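Long-range contact in deacetylase EF_0837 (Enterococcus faecalis, PDB 2ICS), which binds two zinc ions in an amidohydrolase TIM barrel and, as an esterase, deacetylates acetyl-(R)-mandelate in vitro with very low efficiency: residues A256-I269 / V296-A310. Sequence-based numbering, arbitrary orientation.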
loop_
_atom_site.group_PDB
_atom_site.type_symbol
_atom_site.label_atom_id
_atom_site.label_comp_id
_atom_site.label_asym_id
_atom_site.label_seq_id
_atom_site.Cartn_x
_atom_site.Cartn_y
_atom_site.Cartn_z
ATOM N N ALA A 256 -16.784 4.664 -2.101
ATOM C CA ALA A 256 -15.859 4.812 -3.224
ATOM C C ALA A 256 -16.594 5.260 -4.479
ATOM O O ALA A 256 -16.091 6.090 -5.245
ATOM C CB ALA A 256 -15.135 3.480 -3.490
ATOM N N GLU A 257 -17.782 4.702 -4.692
ATOM C CA GLU A 257 -18.586 5.046 -5.856
ATOM C C GLU A 257 -19.081 6.475 -5.740
ATOM O O GLU A 257 -19.043 7.229 -6.710
ATOM C CB GLU A 257 -19.768 4.082 -5.993
ATOM C CG GLU A 257 -19.343 2.635 -6.225
ATOM C CD GLU A 257 -20.493 1.652 -6.111
ATOM O OE1 GLU A 257 -21.396 1.879 -5.275
ATOM O OE2 GLU A 257 -20.483 0.638 -6.843
ATOM N N THR A 258 -19.542 6.854 -4.552
ATOM C CA THR A 258 -20.026 8.212 -4.348
ATOM C C THR A 258 -18.888 9.187 -4.594
ATOM O O THR A 258 -19.059 10.191 -5.285
ATOM C CB THR A 258 -20.562 8.413 -2.923
ATOM O OG1 THR A 258 -21.696 7.565 -2.724
ATOM C CG2 THR A 258 -20.980 9.862 -2.706
ATOM N N ALA A 259 -17.721 8.885 -4.036
ATOM C CA ALA A 259 -16.560 9.747 -4.214
ATOM C C ALA A 259 -16.230 9.926 -5.694
ATOM O O ALA A 259 -15.979 11.046 -6.148
ATOM C CB ALA A 259 -15.356 9.172 -3.466
ATOM N N LEU A 260 -16.236 8.832 -6.451
ATOM C CA LEU A 260 -15.930 8.909 -7.880
ATOM C C LEU A 260 -16.922 9.819 -8.599
ATOM O O LEU A 260 -16.527 10.671 -9.398
ATOM C CB LEU A 260 -15.943 7.513 -8.523
ATOM C CG LEU A 260 -15.625 7.457 -10.027
ATOM C CD1 LEU A 260 -14.255 8.067 -10.299
ATOM C CD2 LEU A 260 -15.659 6.016 -10.508
ATOM N N ARG A 261 -18.210 9.647 -8.314
ATOM C CA ARG A 261 -19.230 10.480 -8.939
ATOM C C ARG A 261 -18.981 11.961 -8.669
ATOM O O ARG A 261 -19.351 12.809 -9.477
ATOM C CB ARG A 261 -20.627 10.072 -8.456
ATOM C CG ARG A 261 -21.222 8.920 -9.255
ATOM C CD ARG A 261 -22.536 8.415 -8.672
ATOM N NE ARG A 261 -22.344 7.738 -7.390
ATOM C CZ ARG A 261 -23.297 7.067 -6.749
ATOM N NH1 ARG A 261 -24.515 6.979 -7.271
ATOM N NH2 ARG A 261 -23.033 6.480 -5.588
ATOM N N GLU A 262 -18.350 12.269 -7.540
ATOM C CA GLU A 262 -18.040 13.654 -7.196
ATOM C C GLU A 262 -16.671 14.035 -7.746
ATOM O O GLU A 262 -16.210 15.158 -7.566
ATOM C CB GLU A 262 -18.075 13.869 -5.669
ATOM C CG GLU A 262 -19.488 13.930 -5.093
ATOM C CD GLU A 262 -19.528 14.203 -3.596
ATOM O OE1 GLU A 262 -18.747 15.050 -3.112
ATOM O OE2 GLU A 262 -20.360 13.579 -2.902
ATOM N N GLY A 263 -16.023 13.091 -8.417
ATOM C CA GLY A 263 -14.722 13.366 -9.000
ATOM C C GLY A 263 -13.542 13.106 -8.085
ATOM O O GLY A 263 -12.439 13.587 -8.337
HETATM N N MSE A 264 -13.768 12.335 -7.027
HETATM C CA MSE A 264 -12.709 12.021 -6.073
HETATM C C MSE A 264 -12.216 10.582 -6.235
HETATM O O MSE A 264 -13.015 9.650 -6.277
HETATM C CB MSE A 264 -13.226 12.234 -4.648
HETATM C CG MSE A 264 -12.219 11.917 -3.551
HETATM SE SE MSE A 264 -13.031 12.004 -1.788
HETATM C CE MSE A 264 -12.765 13.892 -1.409
ATOM N N LYS A 265 -10.897 10.413 -6.321
ATOM C CA LYS A 265 -10.278 9.094 -6.469
ATOM C C LYS A 265 -9.161 8.918 -5.445
ATOM O O LYS A 265 -8.510 9.891 -5.051
ATOM C CB LYS A 265 -9.678 8.928 -7.873
ATOM C CG LYS A 265 -10.681 9.009 -9.008
ATOM C CD LYS A 265 -10.003 8.853 -10.370
ATOM C CE LYS A 265 -11.035 8.940 -11.493
ATOM N NZ LYS A 265 -10.442 8.793 -12.851
ATOM N N ALA A 266 -8.933 7.677 -5.017
ATOM C CA ALA A 266 -7.867 7.413 -4.063
ATOM C C ALA A 266 -6.531 7.592 -4.787
ATOM O O ALA A 266 -6.412 7.292 -5.976
ATOM C CB ALA A 266 -7.984 5.993 -3.513
ATOM N N ALA A 267 -5.533 8.086 -4.070
ATOM C CA ALA A 267 -4.213 8.300 -4.648
ATOM C C ALA A 267 -3.471 6.977 -4.771
ATOM O O ALA A 267 -2.696 6.766 -5.709
ATOM C CB ALA A 267 -3.415 9.267 -3.779
ATOM N N SER A 268 -3.700 6.091 -3.807
ATOM C CA SER A 268 -3.051 4.790 -3.807
ATOM C C SER A 268 -3.987 3.699 -3.307
ATOM O O SER A 268 -4.850 3.930 -2.449
ATOM C CB SER A 268 -1.777 4.825 -2.946
ATOM O OG SER A 268 -2.036 5.331 -1.646
ATOM N N ILE A 269 -3.799 2.509 -3.862
ATOM C CA ILE A 269 -4.598 1.348 -3.524
ATOM C C ILE A 269 -3.766 0.374 -2.698
ATOM O O ILE A 269 -2.675 -0.026 -3.103
ATOM C CB ILE A 269 -5.101 0.663 -4.816
ATOM C CG1 ILE A 269 -6.051 1.610 -5.553
ATOM C CG2 ILE A 269 -5.804 -0.653 -4.498
ATOM C CD1 ILE A 269 -6.446 1.114 -6.918
ATOM N N VAL A 296 -15.636 -0.207 -9.475
ATOM C CA VAL A 296 -16.129 1.072 -8.978
ATOM C C VAL A 296 -16.162 2.071 -10.132
ATOM O O VAL A 296 -17.055 2.912 -10.208
ATOM C CB VAL A 296 -15.216 1.644 -7.854
ATOM C CG1 VAL A 296 -15.500 3.134 -7.638
ATOM C CG2 VAL A 296 -15.454 0.895 -6.564
ATOM N N GLY A 297 -15.181 1.982 -11.028
ATOM C CA GLY A 297 -15.144 2.897 -12.156
ATOM C C GLY A 297 -13.770 3.340 -12.635
ATOM O O GLY A 297 -13.661 3.915 -13.719
ATOM N N TYR A 298 -12.723 3.099 -11.846
ATOM C CA TYR A 298 -11.368 3.487 -12.258
ATOM C C TYR A 298 -10.975 2.670 -13.496
ATOM O O TYR A 298 -11.508 1.582 -13.707
ATOM C CB TYR A 298 -10.357 3.186 -11.144
ATOM C CG TYR A 298 -10.505 3.985 -9.862
ATOM C CD1 TYR A 298 -11.724 4.560 -9.498
ATOM C CD2 TYR A 298 -9.436 4.096 -8.968
ATOM C CE1 TYR A 298 -11.875 5.218 -8.275
ATOM C CE2 TYR A 298 -9.579 4.749 -7.740
ATOM C CZ TYR A 298 -10.800 5.301 -7.402
ATOM O OH TYR A 298 -10.953 5.916 -6.185
ATOM N N ASP A 299 -10.063 3.187 -14.318
ATOM C CA ASP A 299 -9.608 2.426 -15.488
ATOM C C ASP A 299 -8.279 1.756 -15.127
ATOM O O ASP A 299 -7.572 2.217 -14.235
ATOM C CB ASP A 299 -9.445 3.318 -16.735
ATOM C CG ASP A 299 -8.399 4.417 -16.562
ATOM O OD1 ASP A 299 -7.293 4.149 -16.041
ATOM O OD2 ASP A 299 -8.680 5.561 -16.975
ATOM N N TRP A 300 -7.940 0.672 -15.817
ATOM C CA TRP A 300 -6.713 -0.056 -15.509
ATOM C C TRP A 300 -5.425 0.761 -15.462
ATOM O O TRP A 300 -4.593 0.555 -14.572
ATOM C CB TRP A 300 -6.557 -1.248 -16.461
ATOM C CG TRP A 300 -7.534 -2.353 -16.147
ATOM C CD1 TRP A 300 -8.550 -2.803 -16.939
ATOM C CD2 TRP A 300 -7.617 -3.104 -14.924
ATOM N NE1 TRP A 300 -9.265 -3.785 -16.285
ATOM C CE2 TRP A 300 -8.713 -3.988 -15.048
ATOM C CE3 TRP A 300 -6.871 -3.113 -13.735
ATOM C CZ2 TRP A 300 -9.085 -4.874 -14.027
ATOM C CZ3 TRP A 300 -7.243 -3.998 -12.714
ATOM C CH2 TRP A 300 -8.341 -4.862 -12.872
ATOM N N PRO A 301 -5.229 1.688 -16.414
ATOM C CA PRO A 301 -3.996 2.487 -16.383
ATOM C C PRO A 301 -3.795 3.243 -15.065
ATOM O O PRO A 301 -2.707 3.225 -14.494
ATOM C CB PRO A 301 -4.163 3.431 -17.574
ATOM C CG PRO A 301 -4.959 2.583 -18.552
ATOM C CD PRO A 301 -5.991 1.934 -17.653
ATOM N N GLU A 302 -4.831 3.913 -14.573
ATOM C CA GLU A 302 -4.675 4.647 -13.324
ATOM C C GLU A 302 -4.567 3.668 -12.155
ATOM O O GLU A 302 -3.851 3.925 -11.189
ATOM C CB GLU A 302 -5.825 5.651 -13.126
ATOM C CG GLU A 302 -7.212 5.060 -12.979
ATOM C CD GLU A 302 -8.303 6.110 -13.147
ATOM O OE1 GLU A 302 -8.051 7.286 -12.825
ATOM O OE2 GLU A 302 -9.416 5.764 -13.589
ATOM N N ILE A 303 -5.259 2.535 -12.256
ATOM C CA ILE A 303 -5.194 1.521 -11.213
ATOM C C ILE A 303 -3.739 1.071 -11.048
ATOM O O ILE A 303 -3.216 1.043 -9.933
ATOM C CB ILE A 303 -6.084 0.318 -11.561
ATOM C CG1 ILE A 303 -7.554 0.731 -11.474
ATOM C CG2 ILE A 303 -5.797 -0.854 -10.618
ATOM C CD1 ILE A 303 -8.531 -0.353 -11.916
ATOM N N ILE A 304 -3.081 0.747 -12.161
ATOM C CA ILE A 304 -1.679 0.317 -12.134
ATOM C C ILE A 304 -0.792 1.388 -11.504
ATOM O O ILE A 304 0.096 1.089 -10.693
ATOM C CB ILE A 304 -1.150 0.022 -13.564
ATOM C CG1 ILE A 304 -1.740 -1.291 -14.079
ATOM C CG2 ILE A 304 0.368 -0.050 -13.570
ATOM C CD1 ILE A 304 -1.405 -2.502 -13.223
ATOM N N GLU A 305 -1.030 2.639 -11.890
ATOM C CA GLU A 305 -0.251 3.742 -11.358
ATOM C C GLU A 305 -0.444 3.851 -9.850
ATOM O O GLU A 305 0.474 4.230 -9.126
ATOM C CB GLU A 305 -0.668 5.051 -12.032
ATOM C CG GLU A 305 0.063 6.280 -11.512
ATOM C CD GLU A 305 -0.285 7.531 -12.289
ATOM O OE1 GLU A 305 -0.020 7.564 -13.510
ATOM O OE2 GLU A 305 -0.826 8.483 -11.681
ATOM N N LYS A 306 -1.636 3.498 -9.379
ATOM C CA LYS A 306 -1.951 3.581 -7.959
ATOM C C LYS A 306 -1.382 2.456 -7.084
ATOM O O LYS A 306 -1.509 2.498 -5.861
ATOM C CB LYS A 306 -3.470 3.701 -7.782
ATOM C CG LYS A 306 -4.004 5.015 -8.340
ATOM C CD LYS A 306 -5.516 5.084 -8.346
ATOM C CE LYS A 306 -5.996 6.301 -9.146
ATOM N NZ LYS A 306 -5.435 7.593 -8.630
ATOM N N VAL A 307 -0.762 1.455 -7.708
ATOM C CA VAL A 307 -0.137 0.365 -6.955
ATOM C C VAL A 307 1.349 0.307 -7.312
ATOM O O VAL A 307 2.021 -0.681 -7.031
ATOM C CB VAL A 307 -0.779 -1.024 -7.246
ATOM C CG1 VAL A 307 -2.226 -1.043 -6.771
ATOM C CG2 VAL A 307 -0.691 -1.356 -8.733
ATOM N N THR A 308 1.852 1.374 -7.938
ATOM C CA THR A 308 3.266 1.441 -8.314
ATOM C C THR A 308 3.880 2.815 -8.070
ATOM O O THR A 308 4.520 3.045 -7.045
ATOM C CB THR A 308 3.496 1.071 -9.800
ATOM O OG1 THR A 308 2.662 1.882 -10.640
ATOM C CG2 THR A 308 3.192 -0.393 -10.036
ATOM N N LYS A 309 3.673 3.731 -9.007
ATOM C CA LYS A 309 4.235 5.077 -8.894
ATOM C C LYS A 309 3.749 5.851 -7.669
ATOM O O LYS A 309 4.542 6.489 -6.980
ATOM C CB LYS A 309 3.926 5.880 -10.165
ATOM C CG LYS A 309 4.584 7.250 -10.199
ATOM C CD LYS A 309 4.181 8.027 -11.445
ATOM C CE LYS A 309 4.916 9.355 -11.522
ATOM N NZ LYS A 309 4.506 10.145 -12.714
ATOM N N ALA A 310 2.451 5.797 -7.394
ATOM C CA ALA A 310 1.903 6.517 -6.249
ATOM C C ALA A 310 2.500 6.036 -4.918
ATOM O O ALA A 310 3.105 6.819 -4.191
ATOM C CB ALA A 310 0.384 6.392 -6.231
HETATM O O HOH W 1 -13.393 7.031 -5.953
HETATM O O HOH W 2 -2.331 8.496 -7.750
#
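Lys265 and Tyr298 both set CG trans to the carbonyl carbon (chi1 -62° and -66°), and the two side chains then run past each other in opposite directions. Lys265 CG lies over one face of the Tyr298 ring. Beyond CG the lysine chain is fully extended, and it delivers NZ to Glu302 in a salt bridge. NZ sits 2.8 Å from Glu302 OE1, on the syn lone pair, with a weak bond to OE2. The glutamate is fixed from its own segment too: Asp299 N donates to the anti lone pair of OE2, and Glu302 N returns a bond to Asp299 OD1, a capping box that starts helix 300-305.

At the far end of the ring, Tyr298 OH accepts from Ala266 N at 2.9 Å. The hydroxyl donates to a water lying at the ring edge, in its plane. That water donates in turn to Ala256 O and Met264 O, so it joins a carbonyl within helix 253-261 and one just after it to the tyrosine hydroxyl. Leu260 CD2 closes this end, 3.6 Å from Gly297 CA and against Val296.

Lys306 bends at its last torsion (chi4 -57°), which brings NZ to within 2.8 Å of Ala266 O, in the carbonyl plane. Its own carbonyl O takes a nearly straight bond from Ile269 N (3.0 Å), arriving from above the carbonyl plane. Ile269 packs on Lys306 CB and Val307 CG1, and also touches Leu293 of helix 286-296. Ser268 OG bonds to Asp243.

Ala267 and Ser268 make backbone bonds to Phe242 of strand 241-243, Ser268 also to Ile244, and Val307 bonds to Ile57 of strand 51-61. Residues 256-269 lead to the zinc ligand Asp272, and strand 51-61 carries His60, consistent with the last strand meeting the first in the amidohydrolase TIM barrel.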